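Receptor-type adenylate cyclase GRESAG 4.3 (Trypanosoma brucei, PDB 1FX4) converts ATP to 3',5'-cyclic AMP and diphosphate through its magnesium-dependent, probably cytoplasmic catalytic domain, and could act as a receptor for an unknown ligand. Local coordinates at residues R100-E103 and E104-A107. Sequence-based numbering, arbitrary orientation.
Sequences REFE and EQRA
Gln105 lies back over the preceding turn between Glu101 and Phe102, pointing the same way as both. Its CG sits 3.2 Å from Glu101 O, the carbonyl that also accepts the Gln105 backbone N at 2.8 Å, so the first part of the side chain packs closely on the backbone. With CG beside the backbone N (chi1 -69°) and the chain extended beyond it, the amide is carried to the Phe102 ring, where Gln105 OE1 comes to the edge, near the ring plane, 3.8 Å from Phe102 CD2; amide and ring planes differ by 55°. On the Glu101 side the fit is looser: Gln105 NE2 stays 4.0 Å from Glu101 OE2, and both residues are solvent-exposed. The turn belongs to alpha-helix 94-109 of the class III cyclase catalytic domain, at the periphery of the chain, and successive i to i+4 bonds run through it, from Glu104 N to Arg100 O (3.1 Å) up to Ala107 N to Glu103 O (2.8 Å). The Phe102 side chain also touches Ala25 and Leu26 of helix 23-29. Buried Glu103 turns to the protein side, its carboxylate held by Arg133, Thr117 and the Ala118 amide. Exposed Glu104 instead lays CG against Arg100 O at 3.5 Å, while its OE2 remains 6.0 Å from Arg100 NE, too far for a salt bridge; the Arg100 guanidinium makes a cation-pi contact with Tyr125.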
ATOM      1  N   ARG A 100      14.685  16.788  11.223  1.00 26.68           N
ATOM      2  CA  ARG A 100      16.060  17.193  11.485  1.00 28.58           C
ATOM      3  C   ARG A 100      16.797  16.110  12.288  1.00 29.97           C
ATOM      4  O   ARG A 100      17.926  15.762  11.959  1.00 29.61           O
ATOM      5  CB  ARG A 100      16.106  18.565  12.154  1.00 28.22           C
ATOM      6  CG  ARG A 100      15.748  19.693  11.172  1.00 28.30           C
ATOM      7  CD  ARG A 100      16.032  21.064  11.746  1.00 28.55           C
ATOM      8  NE  ARG A 100      15.360  21.271  13.022  1.00 28.85           N
ATOM      9  CZ  ARG A 100      14.147  21.799  13.153  1.00 29.76           C
ATOM     10  NH1 ARG A 100      13.456  22.182  12.082  1.00 29.20           N
ATOM     11  NH2 ARG A 100      13.623  21.949  14.358  1.00 30.32           N
ATOM     12  N   GLU A 101      16.108  15.506  13.258  1.00 32.22           N
ATOM     13  CA  GLU A 101      16.691  14.423  14.062  1.00 34.04           C
ATOM     14  C   GLU A 101      17.066  13.233  13.169  1.00 34.06           C
ATOM     15  O   GLU A 101      18.135  12.650  13.323  1.00 34.00           O
ATOM     16  CB  GLU A 101      15.696  13.921  15.105  1.00 36.14           C
ATOM     17  CG  GLU A 101      15.464  14.811  16.296  1.00 40.13           C
ATOM     18  CD  GLU A 101      14.410  14.226  17.223  1.00 42.56           C
ATOM     19  OE1 GLU A 101      13.547  14.994  17.716  1.00 44.03           O
ATOM     20  OE2 GLU A 101      14.428  12.988  17.429  1.00 43.80           O
ATOM     21  N   PHE A 102      16.171  12.858  12.257  1.00 33.76           N
ATOM     22  CA  PHE A 102      16.423  11.728  11.359  1.00 33.84           C
ATOM     23  C   PHE A 102      17.695  11.945  10.544  1.00 34.55           C
ATOM     24  O   PHE A 102      18.472  11.013  10.335  1.00 34.15           O
ATOM     25  CB  PHE A 102      15.233  11.481  10.412  1.00 32.83           C
ATOM     26  CG  PHE A 102      13.930  11.187  11.118  1.00 32.79           C
ATOM     27  CD1 PHE A 102      12.716  11.425  10.475  1.00 32.41           C
ATOM     28  CD2 PHE A 102      13.907  10.695  12.420  1.00 32.29           C
ATOM     29  CE1 PHE A 102      11.504  11.186  11.115  1.00 32.07           C
ATOM     30  CE2 PHE A 102      12.698  10.452  13.074  1.00 32.12           C
ATOM     31  CZ  PHE A 102      11.496  10.696  12.424  1.00 32.26           C
ATOM     32  N   GLU A 103      17.906  13.176  10.078  1.00 34.58           N
ATOM     33  CA  GLU A 103      19.099  13.494   9.300  1.00 35.38           C
ATOM     34  C   GLU A 103      20.333  13.339  10.172  1.00 37.33           C
ATOM     35  O   GLU A 103      21.345  12.780   9.746  1.00 36.51           O
ATOM     36  CB  GLU A 103      19.035  14.924   8.778  1.00 33.61           C
ATOM     37  CG  GLU A 103      17.983  15.134   7.716  1.00 31.80           C
ATOM     38  CD  GLU A 103      17.952  16.558   7.197  1.00 31.55           C
ATOM     39  OE1 GLU A 103      16.959  16.916   6.539  1.00 30.63           O
ATOM     40  OE2 GLU A 103      18.918  17.313   7.429  1.00 29.87           O
ATOM     41  N   GLU A 104      20.241  13.851  11.392  1.00 39.99           N
ATOM     42  CA  GLU A 104      21.348  13.771  12.333  1.00 43.42           C
ATOM     43  C   GLU A 104      21.673  12.322  12.689  1.00 45.02           C
ATOM     44  O   GLU A 104      22.841  11.936  12.698  1.00 45.76           O
ATOM     45  CB  GLU A 104      21.048  14.618  13.568  1.00 43.76           C
ATOM     46  CG  GLU A 104      21.173  16.110  13.269  1.00 45.27           C
ATOM     47  CD  GLU A 104      20.624  17.009  14.359  1.00 46.77           C
ATOM     48  OE1 GLU A 104      20.398  16.531  15.494  1.00 47.96           O
ATOM     49  OE2 GLU A 104      20.414  18.208  14.073  1.00 47.95           O
ATOM     50  N   GLN A 105      20.637  11.511  12.899  1.00 47.04           N
ATOM     51  CA  GLN A 105      20.812  10.093  13.217  1.00 49.45           C
ATOM     52  C   GLN A 105      21.472   9.374  12.045  1.00 50.79           C
ATOM     53  O   GLN A 105      22.333   8.514  12.230  1.00 50.88           O
ATOM     54  CB  GLN A 105      19.456   9.438  13.507  1.00 50.29           C
ATOM     55  CG  GLN A 105      18.788   9.890  14.801  1.00 51.98           C
ATOM     56  CD  GLN A 105      17.305   9.532  14.855  1.00 52.91           C
ATOM     57  OE1 GLN A 105      16.787   8.823  13.982  1.00 54.05           O
ATOM     58  NE2 GLN A 105      16.614  10.033  15.872  1.00 53.14           N
ATOM     59  N   ARG A 106      21.065   9.735  10.832  1.00 52.39           N
ATOM     60  CA  ARG A 106      21.612   9.123   9.630  1.00 54.26           C
ATOM     61  C   ARG A 106      23.056   9.556   9.367  1.00 55.40           C
ATOM     62  O   ARG A 106      23.862   8.765   8.886  1.00 55.51           O
ATOM     63  CB  ARG A 106      20.736   9.443   8.415  1.00 54.54           C
ATOM     64  CG  ARG A 106      21.210   8.755   7.157  1.00 55.52           C
ATOM     65  CD  ARG A 106      20.375   9.072   5.942  1.00 56.50           C
ATOM     66  NE  ARG A 106      20.988   8.475   4.759  1.00 57.59           N
ATOM     67  CZ  ARG A 106      20.618   8.709   3.504  1.00 58.36           C
ATOM     68  NH1 ARG A 106      19.617   9.537   3.234  1.00 58.05           N
ATOM     69  NH2 ARG A 106      21.278   8.124   2.509  1.00 58.96           N
ATOM     70  N   ALA A 107      23.380  10.798   9.717  1.00 56.83           N
ATOM     71  CA  ALA A 107      24.718  11.347   9.509  1.00 58.65           C
ATOM     72  C   ALA A 107      25.806  10.679  10.355  1.00 60.21           C
ATOM     73  O   ALA A 107      26.887  10.366   9.847  1.00 60.33           O
ATOM     74  CB  ALA A 107      24.713  12.850   9.753  1.00 58.27           C
TER